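Local coordinates for uncharacterized protein (Chaetomium thermophilum, PDB 3LPZ), which probably acts in the Get pathway of tail-anchored protein biogenesis, as a Get4-family alpha-solenoid that binds Get5, at residues R97-L101 with D135-V141; A206-Y210 with I248-L252. All coordinates share one frame; numbering follows the deposited sequence.

Contact 1 (R97-L101 with D135-V141)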
loop_
_atom_site.group_PDB
_atom_site.type_symbol
_atom_site.label_atom_id
_atom_site.label_comp_id
_atom_site.label_asym_id
_atom_site.label_seq_id
_atom_site.Cartn_x
_atom_site.Cartn_y
_atom_site.Cartn_z
ATOM N N ARG A 97 13.286 13.046 2.768
ATOM C CA ARG A 97 12.328 12.060 3.260
ATOM C C ARG A 97 12.291 12.162 4.800
ATOM O O ARG A 97 11.223 12.079 5.384
ATOM C CB ARG A 97 12.707 10.626 2.843
ATOM C CG ARG A 97 11.658 9.554 3.245
ATOM C CD ARG A 97 12.221 8.093 3.152
ATOM N NE ARG A 97 12.530 7.757 1.750
ATOM C CZ ARG A 97 13.758 7.651 1.233
ATOM N NH1 ARG A 97 14.868 7.805 1.993
ATOM N NH2 ARG A 97 13.876 7.376 -0.064
ATOM N N GLY A 98 13.452 12.299 5.452
ATOM C CA GLY A 98 13.470 12.371 6.916
ATOM C C GLY A 98 12.680 13.565 7.463
ATOM O O GLY A 98 11.981 13.462 8.480
ATOM N N LYS A 99 12.791 14.709 6.799
ATOM C CA LYS A 99 12.020 15.892 7.229
ATOM C C LYS A 99 10.521 15.649 7.080
ATOM O O LYS A 99 9.730 16.067 7.937
ATOM C CB LYS A 99 12.449 17.132 6.447
ATOM C CG LYS A 99 13.828 17.618 6.832
ATOM C CD LYS A 99 14.231 18.873 6.042
ATOM C CE LYS A 99 15.703 19.277 6.306
ATOM N NZ LYS A 99 16.680 18.331 5.688
ATOM N N LEU A 100 10.123 15.006 5.981
ATOM C CA LEU A 100 8.688 14.756 5.731
ATOM C C LEU A 100 8.128 13.744 6.742
ATOM O O LEU A 100 7.007 13.935 7.253
ATOM C CB LEU A 100 8.430 14.327 4.277
ATOM C CG LEU A 100 8.748 15.435 3.248
ATOM C CD1 LEU A 100 8.676 14.887 1.817
ATOM C CD2 LEU A 100 7.774 16.624 3.371
ATOM N N LEU A 101 8.912 12.709 7.056
ATOM C CA LEU A 101 8.499 11.728 8.090
ATOM C C LEU A 101 8.442 12.363 9.469
ATOM O O LEU A 101 7.580 12.020 10.275
ATOM C CB LEU A 101 9.435 10.488 8.111
ATOM C CG LEU A 101 9.369 9.627 6.849
ATOM C CD1 LEU A 101 10.490 8.611 6.887
ATOM C CD2 LEU A 101 7.988 8.909 6.728
ATOM N N ASP A 135 7.464 6.811 -3.342
ATOM C CA ASP A 135 8.622 6.323 -2.585
ATOM C C ASP A 135 8.231 5.139 -1.704
ATOM O O ASP A 135 7.282 5.233 -0.955
ATOM C CB ASP A 135 9.238 7.445 -1.760
ATOM C CG ASP A 135 10.428 6.985 -0.944
ATOM O OD1 ASP A 135 11.481 6.652 -1.561
ATOM O OD2 ASP A 135 10.309 6.957 0.319
ATOM N N PRO A 136 8.942 3.994 -1.834
ATOM C CA PRO A 136 8.528 2.857 -1.021
ATOM C C PRO A 136 8.523 3.081 0.504
ATOM O O PRO A 136 7.591 2.609 1.186
ATOM C CB PRO A 136 9.573 1.795 -1.376
ATOM C CG PRO A 136 9.845 2.078 -2.874
ATOM C CD PRO A 136 9.909 3.603 -2.888
ATOM N N GLU A 137 9.554 3.747 1.035
ATOM C CA GLU A 137 9.649 3.943 2.501
ATOM C C GLU A 137 8.520 4.873 2.973
ATOM O O GLU A 137 7.930 4.648 4.027
ATOM C CB GLU A 137 11.029 4.510 2.918
ATOM C CG GLU A 137 11.219 4.647 4.414
ATOM C CD GLU A 137 12.656 5.055 4.800
ATOM O OE1 GLU A 137 13.611 4.917 3.983
ATOM O OE2 GLU A 137 12.821 5.554 5.922
ATOM N N LEU A 138 8.185 5.891 2.180
ATOM C CA LEU A 138 7.027 6.727 2.548
ATOM C C LEU A 138 5.731 5.911 2.552
ATOM O O LEU A 138 4.933 6.009 3.507
ATOM C CB LEU A 138 6.899 7.943 1.631
ATOM C CG LEU A 138 7.989 9.023 1.730
ATOM C CD1 LEU A 138 7.656 10.137 0.732
ATOM C CD2 LEU A 138 8.085 9.623 3.152
ATOM N N HIS A 139 5.537 5.067 1.522
ATOM C CA HIS A 139 4.370 4.166 1.496
ATOM C C HIS A 139 4.365 3.233 2.714
ATOM O O HIS A 139 3.312 3.003 3.328
ATOM C CB HIS A 139 4.320 3.301 0.224
ATOM C CG HIS A 139 3.760 4.011 -0.971
ATOM N ND1 HIS A 139 2.505 4.583 -0.978
ATOM C CD2 HIS A 139 4.277 4.233 -2.206
ATOM C CE1 HIS A 139 2.263 5.121 -2.165
ATOM N NE2 HIS A 139 3.325 4.927 -2.929
ATOM N N HIS A 140 5.527 2.674 3.046
ATOM C CA HIS A 140 5.625 1.831 4.219
ATOM C C HIS A 140 5.160 2.531 5.523
ATOM O O HIS A 140 4.332 2.010 6.264
ATOM C CB HIS A 140 7.036 1.296 4.421
ATOM C CG HIS A 140 7.163 0.484 5.680
ATOM N ND1 HIS A 140 6.669 -0.799 5.780
ATOM C CD2 HIS A 140 7.681 0.790 6.896
ATOM C CE1 HIS A 140 6.887 -1.254 7.008
ATOM N NE2 HIS A 140 7.510 -0.315 7.701
ATOM N N VAL A 141 5.755 3.677 5.814
ATOM C CA VAL A 141 5.406 4.418 7.012
ATOM C C VAL A 141 3.923 4.860 7.053
ATOM O O VAL A 141 3.270 4.674 8.067
ATOM C CB VAL A 141 6.381 5.585 7.263
ATOM C CG1 VAL A 141 5.940 6.365 8.533
ATOM C CG2 VAL A 141 7.832 5.015 7.421
#
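The NE and NH2 edge of R97 meets the D135 carboxylate in a two-point salt bridge. NE donates to OD2 of D135 at 2.8 Å, and R97 NH2 donates to D135 OD1 at 2.9 Å. Both oxygens are met on their syn side and lie close to the guanidinium plane, although the carboxylate is twisted 24° from it. D135 is also the N-cap of helix 136-148: L138 N donates to its OD2 from the other face of the carboxylate, so that oxygen takes two donors and the aspartate is fixed from both helices. The tight part is the apolar cluster around buried L138, whose CD2 touches R97 CG and L101 CD2, each at 3.6 Å; L101 CD2 also rests on V141 CB, likewise buried. L138 also touches M121 of helix 112-128. On the partly exposed side E137 packs along R97 CD, but its charge contact is loose: OE1 lies over one guanidinium face, a long 3.7 Å from R97 NH1, extending the salt-bridge network by electrostatics alone. The axes of segments 97-101 and 136-141 run 15° apart, nearly the same way, consistent with the regular stacking of an alpha-solenoid.

Contact 2 (A206-Y210 with I248-L252)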
loop_
_atom_site.group_PDB
_atom_site.type_symbol
_atom_site.label_atom_id
_atom_site.label_comp_id
_atom_site.label_asym_id
_atom_site.label_seq_id
_atom_site.Cartn_x
_atom_site.Cartn_y
_atom_site.Cartn_z
ATOM N N ALA A 206 5.065 -11.477 -1.953
ATOM C CA ALA A 206 3.926 -12.401 -1.894
ATOM C C ALA A 206 4.299 -13.595 -1.004
ATOM O O ALA A 206 3.514 -14.017 -0.135
ATOM C CB ALA A 206 3.563 -12.887 -3.284
ATOM N N ASN A 207 5.508 -14.118 -1.226
ATOM C CA ASN A 207 6.045 -15.222 -0.418
ATOM C C ASN A 207 6.152 -14.880 1.043
ATOM O O ASN A 207 5.744 -15.674 1.906
ATOM C CB ASN A 207 7.408 -15.693 -0.927
ATOM C CG ASN A 207 7.315 -16.438 -2.250
ATOM O OD1 ASN A 207 6.269 -16.973 -2.608
ATOM N ND2 ASN A 207 8.444 -16.496 -2.982
ATOM N N THR A 208 6.716 -13.705 1.322
ATOM C CA THR A 208 6.863 -13.259 2.699
ATOM C C THR A 208 5.479 -13.121 3.374
ATOM O O THR A 208 5.284 -13.605 4.492
ATOM C CB THR A 208 7.670 -11.919 2.774
ATOM O OG1 THR A 208 8.994 -12.155 2.270
ATOM C CG2 THR A 208 7.765 -11.375 4.213
ATOM N N ALA A 209 4.537 -12.437 2.723
ATOM C CA ALA A 209 3.205 -12.264 3.322
ATOM C C ALA A 209 2.555 -13.626 3.612
ATOM O O ALA A 209 2.003 -13.848 4.678
ATOM C CB ALA A 209 2.299 -11.424 2.414
ATOM N N TYR A 210 2.669 -14.550 2.669
ATOM C CA TYR A 210 2.148 -15.893 2.852
ATOM C C TYR A 210 2.785 -16.596 4.070
ATOM O O TYR A 210 2.099 -17.183 4.917
ATOM C CB TYR A 210 2.422 -16.690 1.587
ATOM C CG TYR A 210 2.225 -18.166 1.768
ATOM C CD1 TYR A 210 0.946 -18.726 1.726
ATOM C CD2 TYR A 210 3.329 -19.011 1.999
ATOM C CE1 TYR A 210 0.759 -20.091 1.919
ATOM C CE2 TYR A 210 3.142 -20.383 2.182
ATOM C CZ TYR A 210 1.851 -20.908 2.136
ATOM O OH TYR A 210 1.675 -22.269 2.313
ATOM N N ILE A 248 -3.913 -21.213 -2.725
ATOM C CA ILE A 248 -2.931 -20.131 -2.634
ATOM C C ILE A 248 -1.483 -20.649 -2.518
ATOM O O ILE A 248 -0.611 -20.173 -3.250
ATOM C CB ILE A 248 -3.229 -19.169 -1.459
ATOM C CG1 ILE A 248 -4.567 -18.445 -1.674
ATOM C CG2 ILE A 248 -2.051 -18.180 -1.254
ATOM C CD1 ILE A 248 -5.091 -17.787 -0.360
ATOM N N SER A 249 -1.232 -21.600 -1.612
ATOM C CA SER A 249 0.122 -22.178 -1.473
ATOM C C SER A 249 0.630 -22.759 -2.782
ATOM O O SER A 249 1.762 -22.522 -3.135
ATOM C CB SER A 249 0.182 -23.296 -0.424
ATOM O OG SER A 249 -0.289 -22.853 0.822
ATOM N N MET A 250 -0.199 -23.544 -3.466
ATOM C CA MET A 250 0.210 -24.151 -4.742
ATOM C C MET A 250 0.312 -23.136 -5.892
ATOM O O MET A 250 1.129 -23.281 -6.793
ATOM C CB MET A 250 -0.740 -25.291 -5.147
ATOM C CG MET A 250 -0.926 -26.351 -4.114
ATOM S SD MET A 250 0.593 -27.241 -3.796
ATOM C CE MET A 250 0.817 -28.109 -5.335
ATOM N N LEU A 251 -0.535 -22.121 -5.875
ATOM C CA LEU A 251 -0.424 -21.041 -6.835
ATOM C C LEU A 251 0.944 -20.368 -6.682
ATOM O O LEU A 251 1.650 -20.147 -7.678
ATOM C CB LEU A 251 -1.555 -20.018 -6.654
ATOM C CG LEU A 251 -1.511 -18.758 -7.529
ATOM C CD1 LEU A 251 -1.563 -19.136 -8.998
ATOM C CD2 LEU A 251 -2.654 -17.765 -7.175
ATOM N N LEU A 252 1.335 -20.059 -5.447
ATOM C CA LEU A 252 2.686 -19.531 -5.215
ATOM C C LEU A 252 3.809 -20.445 -5.702
ATOM O O LEU A 252 4.814 -19.959 -6.280
ATOM C CB LEU A 252 2.903 -19.185 -3.732
ATOM C CG LEU A 252 2.234 -17.902 -3.232
ATOM C CD1 LEU A 252 2.414 -17.791 -1.709
ATOM C CD2 LEU A 252 2.778 -16.637 -3.931
HETATM O O HOH W 1 6.418 -18.144 -5.513
#
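Y210 turns its ring toward helix 243-256 because CG stands anti to the backbone N (chi1 166°), while L252 sends its branches back with CG anti to the carbonyl carbon (chi1 -76°). The two side chains cross at a slant, and L252 CD1 lies against the root of the tyrosine, 3.5 Å from both Y210 CB and Y210 CG. The other branch, L252 CD2, comes up to A206 CB at 3.9 Å and also lies beside N207 OD1. I248 CG2 makes a more distant apolar contact with Y210 CD1, at 4.3 Å.

At the far end of the ring, Y210 OH and S249 OG form a short hydrogen bond of 2.5 Å, with the serine oxygen near the ring plane at its edge. Both oxygens belong to buried residues and have further partners: Y210 OH with R237 N, and S249 OG with the carbonyls of R237 and L245. The hydroxyl pair thus ties the two helices to the short strand 237-238. A phenylalanine in place of Y210 would probably keep much of the apolar contact with L252 but cost S249 OG its bond across the contact and take from R237 N the hydroxyl it donates to.

N207 and L252 lie alongside, pointing opposite ways, where N207 is partly exposed. A water bridges them, donating to N207 OD1 at 3.1 Å and to L252 O at 2.5 Å.

The axes of segments 206-210 and 248-252 approach to 11.2 Å at 152°. Helix 186-199 closes in beside the contact, with Y197 and L198 touching A206 and V194 touching Y210. The contact joins two helices consecutive in the chain, packed roughly antiparallel as in an alpha-solenoid.

In the fold
Contact 1 lies wholly before contact 2 in the sequence, and both sit in the Get4-family part of the chain. Their centres are 27 Å apart and their nearest atoms about 11 Å, so they do not touch; helices 152-159, 166-179 and 186-199 come between them in sequence. Contact 1 is partly buried, its centre about 12 Å from the centre of the chain; contact 2 is buried, about 18 Å from it. One joins helices that run the same way, the other helices that run in roughly opposite directions, yet their axis spacings are almost equal. They are two separate helix-helix joints along the same alpha-solenoid.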